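Local coordinates for manganese lipoxygenase (Gaeumannomyces graminis, PDB 5FX8), which oxygenates linoleic and alpha-linolenic acids at a catalytic manganese centre, giving 11S- and 13R-hydroperoxy fatty acids, the 11S product of linoleic acid being converted finally into the 13R, at residues D133-Y138 / G153-C158; F188-K193 / T261-D266; K193-K196 / T202-A205; V487-V492 / M600-T605. One frame throughout, in Å; residues are numbered along the deposited sequence.

Followed from the N terminus, the chain first closes contact 1, joining two parts of the coil between helices 86-124 and 161-166 across 14 residues without helix or strand. Contact 2 opens later, in the lead-in to helix 192-199, and closes on edge strand 261-262 after a 67-residue excursion through most of the five-stranded sheet. Contact 3 starts from the same stretch as contact 2, at the shared Lys-193, and closes after five residues, joining helices 192-199 and 203-208; the two contacts pack together. Contact 4 spans 107 residues, bringing the coil after helix 566-587 to helix 485-490. It also touches contact 1, where Met-154 packs on Phe-602.

Contact 1 of 4, residues D133-Y138 / G153-C158; sequences DFALLY and GMLSNC. Unlike the reference sequence in segment 153-158: Cys-158 (reference Tyr). With NAG (2-acetamido-2-deoxy-beta-D-glucopyranose), chain D.
The Tyr-138 ring has Leu-137 CB over one face, 4.0 Å above its plane and displaced toward the rim, while Leu-155 of the other segment reaches its CD2 corner. The contact joins the end of a 3-10 segment, 133-137, to a type I beta turn running from Leu-155 to Cys-158. Both belong to the long irregular connection between helices 86-124 and 161-166, and no hydrogen bond passes between them. It is a case of one branched side chain joining its turn to a 3-10 segment: Leu-155 CD1 lies 3.9 Å from Tyr-138 CD2 and 4.3 Å from Ala-135 CB. With chi1 at -71°, Leu-155 CG stands opposite its own carbonyl carbon, and CD1 enters the angle between the methyl group of Ala-135 and the tyrosine. The Tyr-138 hydroxyl is held by the backbone N of Leu-493, and the ring also packs against Ile-150 and Val-533. On the glycosylated turn, Asn-157 ND2 is joined covalently to N-acetylglucosamine C1 and also hydrogen-bonds to Pro-601 O. The sugar is held further by the preceding residue, where Ser-156 OG and the sugar O6 share a hydrogen bond of 2.9 Å.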
loop_
_atom_site.group_PDB
_atom_site.type_symbol
_atom_site.label_atom_id
_atom_site.label_comp_id
_atom_site.label_asym_id
_atom_site.label_seq_id
_atom_site.Cartn_x
_atom_site.Cartn_y
_atom_site.Cartn_z
ATOM N N ASP A 133 2.359 -7.852 26.802
ATOM C CA ASP A 133 1.917 -6.462 26.765
ATOM C C ASP A 133 2.094 -5.843 25.391
ATOM O O ASP A 133 1.538 -4.774 25.133
ATOM C CB ASP A 133 2.664 -5.621 27.800
ATOM C CG ASP A 133 2.522 -6.163 29.203
ATOM O OD1 ASP A 133 1.448 -6.730 29.487
ATOM O OD2 ASP A 133 3.482 -6.048 30.006
ATOM N N PHE A 134 2.851 -6.485 24.506
ATOM C CA PHE A 134 2.918 -6.015 23.136
ATOM C C PHE A 134 1.562 -6.023 22.465
ATOM O O PHE A 134 1.374 -5.316 21.481
ATOM C CB PHE A 134 3.894 -6.853 22.333
ATOM C CG PHE A 134 5.283 -6.330 22.341
ATOM C CD1 PHE A 134 5.683 -5.374 21.425
ATOM C CD2 PHE A 134 6.197 -6.783 23.259
ATOM C CE1 PHE A 134 6.974 -4.880 21.430
ATOM C CE2 PHE A 134 7.492 -6.292 23.266
ATOM C CZ PHE A 134 7.877 -5.345 22.347
ATOM N N ALA A 135 0.605 -6.785 22.978
ATOM C CA ALA A 135 -0.727 -6.739 22.402
ATOM C C ALA A 135 -1.399 -5.398 22.643
ATOM O O ALA A 135 -2.297 -5.023 21.892
ATOM C CB ALA A 135 -1.584 -7.869 22.959
ATOM N N LEU A 136 -0.998 -4.671 23.688
ATOM C CA LEU A 136 -1.507 -3.326 23.908
ATOM C C LEU A 136 -1.209 -2.421 22.733
ATOM O O LEU A 136 -1.920 -1.446 22.509
ATOM C CB LEU A 136 -0.895 -2.731 25.172
ATOM C CG LEU A 136 -1.055 -3.535 26.448
ATOM C CD1 LEU A 136 -0.047 -3.051 27.437
ATOM C CD2 LEU A 136 -2.441 -3.347 26.972
ATOM N N LEU A 137 -0.173 -2.730 21.981
ATOM C CA LEU A 137 0.128 -1.995 20.775
ATOM C C LEU A 137 -1.001 -2.052 19.747
ATOM O O LEU A 137 -1.130 -1.134 18.933
ATOM C CB LEU A 137 1.407 -2.578 20.231
ATOM C CG LEU A 137 2.309 -1.836 19.294
ATOM C CD1 LEU A 137 2.653 -0.523 19.873
ATOM C CD2 LEU A 137 3.519 -2.720 19.175
ATOM N N TYR A 138 -1.844 -3.080 19.783
ATOM C CA TYR A 138 -2.788 -3.354 18.705
ATOM C C TYR A 138 -4.242 -3.383 19.144
ATOM O O TYR A 138 -5.118 -2.975 18.386
ATOM C CB TYR A 138 -2.434 -4.695 18.050
ATOM C CG TYR A 138 -1.092 -4.734 17.364
ATOM C CD1 TYR A 138 -0.877 -4.025 16.205
ATOM C CD2 TYR A 138 -0.060 -5.483 17.869
ATOM C CE1 TYR A 138 0.311 -4.052 15.578
ATOM C CE2 TYR A 138 1.142 -5.518 17.247
ATOM C CZ TYR A 138 1.319 -4.801 16.098
ATOM O OH TYR A 138 2.510 -4.816 15.444
ATOM N N GLY A 153 -5.049 -14.071 14.717
ATOM C CA GLY A 153 -4.242 -15.167 15.164
ATOM C C GLY A 153 -2.777 -14.860 15.235
ATOM O O GLY A 153 -2.020 -15.670 15.766
ATOM N N MET A 154 -2.349 -13.719 14.716
ATOM C CA MET A 154 -0.931 -13.406 14.742
ATOM C C MET A 154 -0.458 -13.106 16.164
ATOM O O MET A 154 0.701 -13.373 16.495
ATOM C CB MET A 154 -0.658 -12.238 13.784
ATOM C CG MET A 154 0.809 -11.942 13.496
ATOM S SD MET A 154 1.630 -13.277 12.608
ATOM C CE MET A 154 0.813 -13.167 11.050
ATOM N N LEU A 155 -1.339 -12.601 17.029
ATOM C CA LEU A 155 -0.949 -12.362 18.414
ATOM C C LEU A 155 -1.234 -13.556 19.317
ATOM O O LEU A 155 -0.383 -13.932 20.132
ATOM C CB LEU A 155 -1.653 -11.124 18.949
ATOM C CG LEU A 155 -1.145 -9.809 18.372
ATOM C CD1 LEU A 155 -2.071 -8.708 18.767
ATOM C CD2 LEU A 155 0.244 -9.543 18.903
ATOM N N SER A 156 -2.405 -14.173 19.166
ATOM C CA SER A 156 -2.783 -15.302 20.008
ATOM C C SER A 156 -1.817 -16.459 19.875
ATOM O O SER A 156 -1.567 -17.179 20.846
ATOM C CB SER A 156 -4.169 -15.783 19.638
ATOM O OG SER A 156 -4.988 -14.687 19.385
ATOM N N ASN A 157 -1.312 -16.695 18.670
ATOM C CA ASN A 157 -0.594 -17.920 18.364
ATOM C C ASN A 157 0.845 -17.626 17.989
ATOM O O ASN A 157 1.458 -18.375 17.236
ATOM C CB ASN A 157 -1.298 -18.689 17.252
ATOM C CG ASN A 157 -2.771 -18.852 17.512
ATOM O OD1 ASN A 157 -3.202 -18.804 18.654
ATOM N ND2 ASN A 157 -3.557 -19.046 16.451
ATOM N N CYS A 158 1.399 -16.542 18.536
ATOM C CA CYS A 158 2.631 -16.006 17.978
ATOM C C CYS A 158 3.807 -16.932 18.229
ATOM O O CYS A 158 4.766 -16.928 17.457
ATOM C CB CYS A 158 2.893 -14.592 18.514
ATOM S SG CYS A 158 3.568 -14.370 20.183
HETATM C C1 NAG D . -4.982 -19.257 16.514
HETATM C C2 NAG D . -5.334 -20.617 17.158
HETATM C C3 NAG D . -6.845 -20.827 17.204
HETATM C C4 NAG D . -7.553 -19.608 17.775
HETATM C C5 NAG D . -7.104 -18.371 17.022
HETATM C C6 NAG D . -7.750 -17.105 17.521
HETATM C C7 NAG D . -3.710 -22.447 16.954
HETATM C C8 NAG D . -3.195 -23.543 16.078
HETATM N N2 NAG D . -4.700 -21.711 16.447
HETATM O O3 NAG D . -7.125 -21.965 18.011
HETATM O O4 NAG D . -8.963 -19.754 17.653
HETATM O O5 NAG D . -5.688 -18.219 17.172
HETATM O O6 NAG D . -7.048 -16.583 18.634
HETATM O O7 NAG D . -3.246 -22.230 18.060
#

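Contact 2 of 4, residues F188-K193 / T261-D266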
loop_
_atom_site.group_PDB
_atom_site.type_symbol
_atom_site.label_atom_id
_atom_site.label_comp_id
_atom_site.label_asym_id
_atom_site.label_seq_id
_atom_site.Cartn_x
_atom_site.Cartn_y
_atom_site.Cartn_z
ATOM N N PHE A 188 23.962 -25.893 6.256
ATOM C CA PHE A 188 24.675 -26.039 7.506
ATOM C C PHE A 188 24.277 -27.363 8.132
ATOM O O PHE A 188 23.302 -27.994 7.729
ATOM C CB PHE A 188 24.400 -24.871 8.457
ATOM C CG PHE A 188 22.951 -24.653 8.757
ATOM C CD1 PHE A 188 22.317 -25.389 9.734
ATOM C CD2 PHE A 188 22.236 -23.676 8.090
ATOM C CE1 PHE A 188 21.005 -25.173 10.020
ATOM C CE2 PHE A 188 20.920 -23.451 8.379
ATOM C CZ PHE A 188 20.304 -24.197 9.344
ATOM N N SER A 189 25.033 -27.772 9.137
ATOM C CA SER A 189 24.825 -29.046 9.796
ATOM C C SER A 189 24.152 -28.841 11.141
ATOM O O SER A 189 24.205 -27.767 11.736
ATOM C CB SER A 189 26.145 -29.793 9.983
ATOM O OG SER A 189 25.893 -31.161 10.298
ATOM N N VAL A 190 23.489 -29.888 11.602
ATOM C CA VAL A 190 22.860 -29.913 12.909
ATOM C C VAL A 190 23.245 -31.224 13.571
ATOM O O VAL A 190 23.447 -32.240 12.896
ATOM C CB VAL A 190 21.334 -29.777 12.827
ATOM C CG1 VAL A 190 20.774 -29.532 14.193
ATOM C CG2 VAL A 190 20.936 -28.661 11.902
ATOM N N GLU A 191 23.370 -31.192 14.894
ATOM C CA GLU A 191 23.656 -32.406 15.638
ATOM C C GLU A 191 22.571 -33.425 15.367
ATOM O O GLU A 191 21.401 -33.189 15.686
ATOM C CB GLU A 191 23.745 -32.118 17.136
ATOM C CG GLU A 191 24.996 -31.404 17.562
ATOM C CD GLU A 191 24.900 -30.884 18.980
ATOM O OE1 GLU A 191 24.052 -31.389 19.748
ATOM O OE2 GLU A 191 25.661 -29.958 19.323
ATOM N N SER A 192 22.967 -34.558 14.788
ATOM C CA SER A 192 21.991 -35.528 14.326
ATOM C C SER A 192 21.121 -36.077 15.454
ATOM O O SER A 192 20.025 -36.559 15.183
ATOM C CB SER A 192 22.700 -36.648 13.570
ATOM O OG SER A 192 23.625 -37.324 14.375
ATOM N N LYS A 193 21.546 -35.985 16.710
ATOM C CA LYS A 193 20.658 -36.393 17.792
ATOM C C LYS A 193 19.498 -35.429 17.923
ATOM O O LYS A 193 18.362 -35.834 18.209
ATOM C CB LYS A 193 21.420 -36.456 19.110
ATOM C CG LYS A 193 22.229 -37.697 19.333
ATOM C CD LYS A 193 23.018 -37.573 20.638
ATOM C CE LYS A 193 22.133 -37.092 21.796
ATOM N NZ LYS A 193 22.879 -36.781 23.053
ATOM N N THR A 261 23.569 -22.198 16.130
ATOM C CA THR A 261 22.478 -22.852 15.420
ATOM C C THR A 261 21.407 -23.225 16.430
ATOM O O THR A 261 21.670 -23.988 17.354
ATOM C CB THR A 261 22.958 -24.100 14.676
ATOM O OG1 THR A 261 24.085 -23.781 13.859
ATOM C CG2 THR A 261 21.873 -24.616 13.773
ATOM N N TYR A 262 20.210 -22.703 16.251
ATOM C CA TYR A 262 19.092 -22.961 17.145
ATOM C C TYR A 262 18.105 -23.963 16.548
ATOM O O TYR A 262 18.057 -24.203 15.340
ATOM C CB TYR A 262 18.354 -21.665 17.464
ATOM C CG TYR A 262 19.185 -20.617 18.139
ATOM C CD1 TYR A 262 19.962 -19.737 17.403
ATOM C CD2 TYR A 262 19.156 -20.476 19.509
ATOM C CE1 TYR A 262 20.688 -18.788 18.015
ATOM C CE2 TYR A 262 19.880 -19.532 20.118
ATOM C CZ TYR A 262 20.646 -18.694 19.371
ATOM O OH TYR A 262 21.378 -17.731 19.989
ATOM N N THR A 263 17.279 -24.515 17.419
ATOM C CA THR A 263 16.336 -25.555 17.049
ATOM C C THR A 263 15.140 -25.373 17.965
ATOM O O THR A 263 15.276 -24.746 19.019
ATOM C CB THR A 263 16.987 -26.949 17.207
ATOM O OG1 THR A 263 17.830 -27.224 16.085
ATOM C CG2 THR A 263 16.008 -28.013 17.308
ATOM N N PRO A 264 13.949 -25.852 17.582
ATOM C CA PRO A 264 12.848 -25.897 18.555
ATOM C C PRO A 264 13.146 -26.741 19.794
ATOM O O PRO A 264 12.317 -26.772 20.703
ATOM C CB PRO A 264 11.692 -26.489 17.752
ATOM C CG PRO A 264 11.992 -26.147 16.365
ATOM C CD PRO A 264 13.481 -26.097 16.213
ATOM N N LEU A 265 14.283 -27.423 19.863
ATOM C CA LEU A 265 14.695 -28.154 21.055
ATOM C C LEU A 265 15.605 -27.345 21.977
ATOM O O LEU A 265 15.917 -27.814 23.073
ATOM C CB LEU A 265 15.409 -29.458 20.664
ATOM C CG LEU A 265 14.540 -30.486 19.956
ATOM C CD1 LEU A 265 15.325 -31.754 19.808
ATOM C CD2 LEU A 265 13.247 -30.717 20.721
ATOM N N ASP A 266 16.055 -26.170 21.553
ATOM C CA ASP A 266 16.731 -25.227 22.429
ATOM C C ASP A 266 15.785 -24.767 23.528
ATOM O O ASP A 266 14.593 -25.052 23.516
ATOM C CB ASP A 266 17.200 -23.992 21.655
ATOM C CG ASP A 266 18.477 -24.216 20.898
ATOM O OD1 ASP A 266 18.415 -24.684 19.756
ATOM O OD2 ASP A 266 19.550 -23.902 21.428
#
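Thr-261, which buries the most surface here, meets Phe-188 through its CG2 methyl, with Val-190 following next along the opposing segment. That methyl lies 3.9 Å from Phe-188 CE1 and 4.1 Å from Phe-188 CD1, against one corner of the ring. The phenyl group gets there through a chi1 of 56°, which sets CG between the backbone N and the carbonyl carbon, and the two side chains meet at a slant. Val-190 turns its CG1 methyl to the hydroxyl of Thr-263, with CG1 and OG1 4.2 Å apart, a loose van der Waals approach. Beside this, Thr-263 heads a type I beta turn in which its backbone N donates to Asp-266 OD1 in a bent bond, 130° at the hydrogen, on the anti side of the carboxylate and 26° out of its plane. Asp-266 N returns a bond to Thr-263 O, and the other carboxylate oxygen forms a salt bridge with Lys-508. The contact thus packs the lead-in to helix 192-199 against the outermost strand, 261-262, of the antiparallel sheet; Phe-188 continues over strands 235-241 and 246-253, and Thr-263 touches Val-194 and Leu-198 of the helix.

Contact 3 of 4, residues K193-K196 / T202-A205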
loop_
_atom_site.group_PDB
_atom_site.type_symbol
_atom_site.label_atom_id
_atom_site.label_comp_id
_atom_site.label_asym_id
_atom_site.label_seq_id
_atom_site.Cartn_x
_atom_site.Cartn_y
_atom_site.Cartn_z
ATOM N N LYS A 193 21.546 -35.985 16.710
ATOM C CA LYS A 193 20.658 -36.393 17.792
ATOM C C LYS A 193 19.498 -35.429 17.923
ATOM O O LYS A 193 18.362 -35.834 18.209
ATOM C CB LYS A 193 21.420 -36.456 19.110
ATOM C CG LYS A 193 22.229 -37.697 19.333
ATOM C CD LYS A 193 23.018 -37.573 20.638
ATOM C CE LYS A 193 22.133 -37.092 21.796
ATOM N NZ LYS A 193 22.879 -36.781 23.053
ATOM N N VAL A 194 19.782 -34.145 17.737
ATOM C CA VAL A 194 18.738 -33.136 17.736
ATOM C C VAL A 194 17.809 -33.356 16.556
ATOM O O VAL A 194 16.582 -33.365 16.703
ATOM C CB VAL A 194 19.361 -31.731 17.710
ATOM C CG1 VAL A 194 18.342 -30.715 18.044
ATOM C CG2 VAL A 194 20.496 -31.645 18.669
ATOM N N VAL A 195 18.384 -33.556 15.370
ATOM C CA VAL A 195 17.578 -33.788 14.175
ATOM C C VAL A 195 16.707 -35.024 14.347
ATOM O O VAL A 195 15.545 -35.034 13.949
ATOM C CB VAL A 195 18.475 -33.893 12.930
ATOM C CG1 VAL A 195 17.639 -34.005 11.688
ATOM C CG2 VAL A 195 19.368 -32.693 12.825
ATOM N N LYS A 196 17.240 -36.075 14.954
ATOM C CA LYS A 196 16.450 -37.290 15.105
ATOM C C LYS A 196 15.310 -37.086 16.089
ATOM O O LYS A 196 14.177 -37.509 15.827
ATOM C CB LYS A 196 17.339 -38.443 15.542
ATOM C CG LYS A 196 16.616 -39.733 15.840
ATOM C CD LYS A 196 16.171 -40.406 14.572
ATOM C CE LYS A 196 17.348 -40.788 13.734
ATOM N NZ LYS A 196 16.842 -41.545 12.582
ATOM N N THR A 202 16.737 -38.223 9.474
ATOM C CA THR A 202 18.019 -37.530 9.413
ATOM C C THR A 202 18.000 -36.429 8.368
ATOM O O THR A 202 17.175 -36.428 7.455
ATOM C CB THR A 202 19.156 -38.474 9.065
ATOM O OG1 THR A 202 19.027 -38.851 7.692
ATOM C CG2 THR A 202 19.085 -39.693 9.919
ATOM N N LEU A 203 18.954 -35.508 8.498
ATOM C CA LEU A 203 19.152 -34.498 7.466
ATOM C C LEU A 203 19.475 -35.128 6.120
ATOM O O LEU A 203 19.026 -34.643 5.083
ATOM C CB LEU A 203 20.270 -33.536 7.857
ATOM C CG LEU A 203 19.977 -32.409 8.828
ATOM C CD1 LEU A 203 21.146 -31.519 8.791
ATOM C CD2 LEU A 203 18.760 -31.638 8.458
ATOM N N GLU A 204 20.273 -36.192 6.106
ATOM C CA GLU A 204 20.563 -36.856 4.843
ATOM C C GLU A 204 19.287 -37.398 4.218
ATOM O O GLU A 204 19.018 -37.169 3.037
ATOM C CB GLU A 204 21.585 -37.960 5.064
ATOM C CG GLU A 204 22.983 -37.437 5.431
ATOM C CD GLU A 204 23.119 -36.806 6.857
ATOM O OE1 GLU A 204 22.407 -37.208 7.810
ATOM O OE2 GLU A 204 23.974 -35.896 7.026
ATOM N N ALA A 205 18.472 -38.103 5.001
ATOM C CA ALA A 205 17.262 -38.686 4.436
ATOM C C ALA A 205 16.259 -37.611 4.062
ATOM O O ALA A 205 15.601 -37.711 3.022
ATOM C CB ALA A 205 16.634 -39.680 5.404
#
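Two first torsions prepare the meeting of Val-195 and Leu-203. In the valine, chi1 of -175° swings CG1 to the side opposite the backbone N, and in the leucine, chi1 of -80° sets CG opposite the carbonyl carbon. The side chains then cross at about a right angle, with both valine methyls facing the branch point of the leucine: Val-195 CG1 is 4.0 Å and Val-195 CG2 4.1 Å from Leu-203 CG. The same CG1 methyl also rests on the main chain at the start of the second helix, 3.8 Å from Leu-203 N. These two residues are buried and form the apolar floor of the contact.

Toward solvent the character changes. Lys-196 bends at its second and third side-chain torsions, coming to run beside Thr-202 in the same direction, and its NZ lies 3.9 Å from Thr-202 CG2. CG2 is a methyl carbon, so this is van der Waals packing; no hydrogen bond links the two segments. Thr-202 spends its hydroxyl on its own helix: it is the N-cap residue, and OG1 accepts from Ala-205 N at 2.8 Å in a nearly straight bond, 168° at the hydrogen. An amide of the first helical turn, which has no carbonyl of a preceding turn to bond, is thereby given a partner, the classic use of an N-cap threonine.

The contact packs helix 192-199 against the first turn of helix 203-208 across a tight connection. From an adjoining flank of helix 192-199, Val-194 packs on Leu-265, just beyond edge strand 261-262, while Val-195 also packs on Val-190.

Contact 4 of 4, residues V487-V492 / M600-T605; sequences VKFSGV and MPFVWT
Phe-489 and Trp-604 form an inclined edge-to-face pair where the end of helix 485-490, with its wider pi-type turn at 487-490, meets the irregular coil that follows helix 566-587 in the lipoxygenase fold. The tight part is the phenylalanine ring itself. Trp-604 CD1 stands over the centre of one face, 3.7 Å above the plane, and Lys-488 CB occupies the other, over the centre at 3.5 Å. The phenyl group is therefore held between an indole edge and the methylene of its own neighbour. The phenyl and five-membered rings have centroids 4.7 Å apart and planes inclined at 54°; with chi1 at -179° placing CG opposite the backbone N and chi2 at 75° turning the indole, CD1 comes to the face. The rim meets polar main chain: Val-603 O lies near the ring plane, 3.5 Å from Phe-489 CE1, and is itself hydrogen-bonded by Ser-151 OG, while Thr-605 N is 3.5 Å from Phe-489 CZ.

Packing is looser at the Phe-602 end, where CE2 comes only to 4.3 Å from Phe-489 CD1. The ammonium group of Lys-488 forms a salt bridge with Glu-148. The manganese ligand Asn-482 is about 11 Å from Phe-489, side chain to side chain, and the contact supplies no ligand. Thr-605, though partly exposed, still sets OG1 in the plane of the phenyl ring, 3.7 Å from Phe-489 CZ.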
loop_
_atom_site.group_PDB
_atom_site.type_symbol
_atom_site.label_atom_id
_atom_site.label_comp_id
_atom_site.label_asym_id
_atom_site.label_seq_id
_atom_site.Cartn_x
_atom_site.Cartn_y
_atom_site.Cartn_z
ATOM N N VAL A 487 2.240 -4.017 8.096
ATOM C CA VAL A 487 1.490 -3.708 9.303
ATOM C C VAL A 487 0.571 -4.860 9.716
ATOM O O VAL A 487 0.364 -5.078 10.910
ATOM C CB VAL A 487 0.715 -2.379 9.140
ATOM C CG1 VAL A 487 -0.505 -2.544 8.288
ATOM C CG2 VAL A 487 0.321 -1.806 10.487
ATOM N N LYS A 488 0.014 -5.622 8.769
ATOM C CA LYS A 488 -0.908 -6.709 9.128
ATOM C C LYS A 488 -0.232 -8.058 9.398
ATOM O O LYS A 488 -0.731 -8.827 10.215
ATOM C CB LYS A 488 -1.965 -6.891 8.035
ATOM C CG LYS A 488 -2.906 -5.738 7.920
ATOM C CD LYS A 488 -3.953 -5.969 6.859
ATOM C CE LYS A 488 -3.362 -5.873 5.466
ATOM N NZ LYS A 488 -4.299 -5.997 4.283
ATOM N N PHE A 489 0.891 -8.371 8.759
ATOM C CA PHE A 489 1.511 -9.686 8.865
ATOM C C PHE A 489 3.024 -9.638 9.098
ATOM O O PHE A 489 3.498 -10.148 10.102
ATOM C CB PHE A 489 1.206 -10.506 7.606
ATOM C CG PHE A 489 -0.224 -10.371 7.106
ATOM C CD1 PHE A 489 -1.271 -11.028 7.742
ATOM C CD2 PHE A 489 -0.518 -9.593 5.987
ATOM C CE1 PHE A 489 -2.567 -10.901 7.286
ATOM C CE2 PHE A 489 -1.800 -9.465 5.537
ATOM C CZ PHE A 489 -2.832 -10.129 6.190
ATOM N N SER A 490 3.787 -9.020 8.193
ATOM C CA SER A 490 5.247 -9.136 8.142
ATOM C C SER A 490 5.951 -8.352 9.233
ATOM O O SER A 490 7.107 -8.647 9.549
ATOM C CB SER A 490 5.786 -8.597 6.833
ATOM O OG SER A 490 5.322 -9.327 5.757
ATOM N N GLY A 491 5.336 -7.276 9.712
ATOM C CA GLY A 491 5.951 -6.458 10.716
ATOM C C GLY A 491 5.104 -6.292 11.953
ATOM O O GLY A 491 5.019 -5.206 12.504
ATOM N N VAL A 492 4.480 -7.363 12.400
ATOM C CA VAL A 492 3.670 -7.351 13.602
ATOM C C VAL A 492 4.566 -7.718 14.767
ATOM O O VAL A 492 5.277 -8.722 14.709
ATOM C CB VAL A 492 2.487 -8.315 13.454
ATOM C CG1 VAL A 492 1.670 -8.421 14.732
ATOM C CG2 VAL A 492 1.642 -7.835 12.346
ATOM N N MET A 600 -2.971 -22.789 8.649
ATOM C CA MET A 600 -2.113 -21.842 9.327
ATOM C C MET A 600 -2.787 -21.332 10.582
ATOM O O MET A 600 -4.002 -21.157 10.602
ATOM C CB MET A 600 -1.817 -20.619 8.462
ATOM C CG MET A 600 -0.961 -20.816 7.297
ATOM S SD MET A 600 -0.620 -19.242 6.484
ATOM C CE MET A 600 0.532 -19.892 5.363
ATOM N N PRO A 601 -2.017 -20.982 11.585
ATOM C CA PRO A 601 -2.605 -20.453 12.815
ATOM C C PRO A 601 -2.930 -18.972 12.771
ATOM O O PRO A 601 -3.109 -18.356 13.826
ATOM C CB PRO A 601 -1.524 -20.741 13.862
ATOM C CG PRO A 601 -0.660 -21.754 13.251
ATOM C CD PRO A 601 -0.653 -21.466 11.809
ATOM N N PHE A 602 -2.990 -18.387 11.577
ATOM C CA PHE A 602 -3.437 -17.011 11.416
ATOM C C PHE A 602 -4.199 -16.876 10.110
ATOM O O PHE A 602 -4.044 -17.673 9.188
ATOM C CB PHE A 602 -2.281 -15.994 11.471
ATOM C CG PHE A 602 -1.318 -16.071 10.320
ATOM C CD1 PHE A 602 -0.299 -17.023 10.302
ATOM C CD2 PHE A 602 -1.394 -15.162 9.289
ATOM C CE1 PHE A 602 0.598 -17.084 9.262
ATOM C CE2 PHE A 602 -0.505 -15.215 8.263
ATOM C CZ PHE A 602 0.505 -16.187 8.243
ATOM N N VAL A 603 -5.032 -15.846 10.056
ATOM C CA VAL A 603 -5.828 -15.537 8.881
ATOM C C VAL A 603 -5.065 -14.554 8.017
ATOM O O VAL A 603 -4.717 -13.463 8.468
ATOM C CB VAL A 603 -7.188 -14.960 9.271
ATOM C CG1 VAL A 603 -7.913 -14.589 8.054
ATOM C CG2 VAL A 603 -7.965 -15.961 10.060
ATOM N N TRP A 604 -4.825 -14.929 6.770
ATOM C CA TRP A 604 -4.016 -14.165 5.840
ATOM C C TRP A 604 -4.914 -13.695 4.703
ATOM O O TRP A 604 -5.671 -14.495 4.142
ATOM C CB TRP A 604 -2.859 -15.028 5.340
ATOM C CG TRP A 604 -1.942 -14.356 4.397
ATOM C CD1 TRP A 604 -0.997 -13.428 4.704
ATOM C CD2 TRP A 604 -1.870 -14.557 2.990
ATOM N NE1 TRP A 604 -0.350 -13.032 3.576
ATOM C CE2 TRP A 604 -0.869 -13.707 2.505
ATOM C CE3 TRP A 604 -2.562 -15.364 2.090
ATOM C CZ2 TRP A 604 -0.536 -13.642 1.153
ATOM C CZ3 TRP A 604 -2.237 -15.302 0.743
ATOM C CH2 TRP A 604 -1.231 -14.454 0.290
ATOM N N THR A 605 -4.867 -12.388 4.401
ATOM C CA THR A 605 -5.808 -11.779 3.473
ATOM C C THR A 605 -5.144 -10.774 2.557
ATOM O O THR A 605 -5.798 -9.848 2.084
ATOM C CB THR A 605 -6.923 -11.052 4.208
ATOM O OG1 THR A 605 -6.354 -10.012 5.001
ATOM C CG2 THR A 605 -7.703 -11.986 5.087
#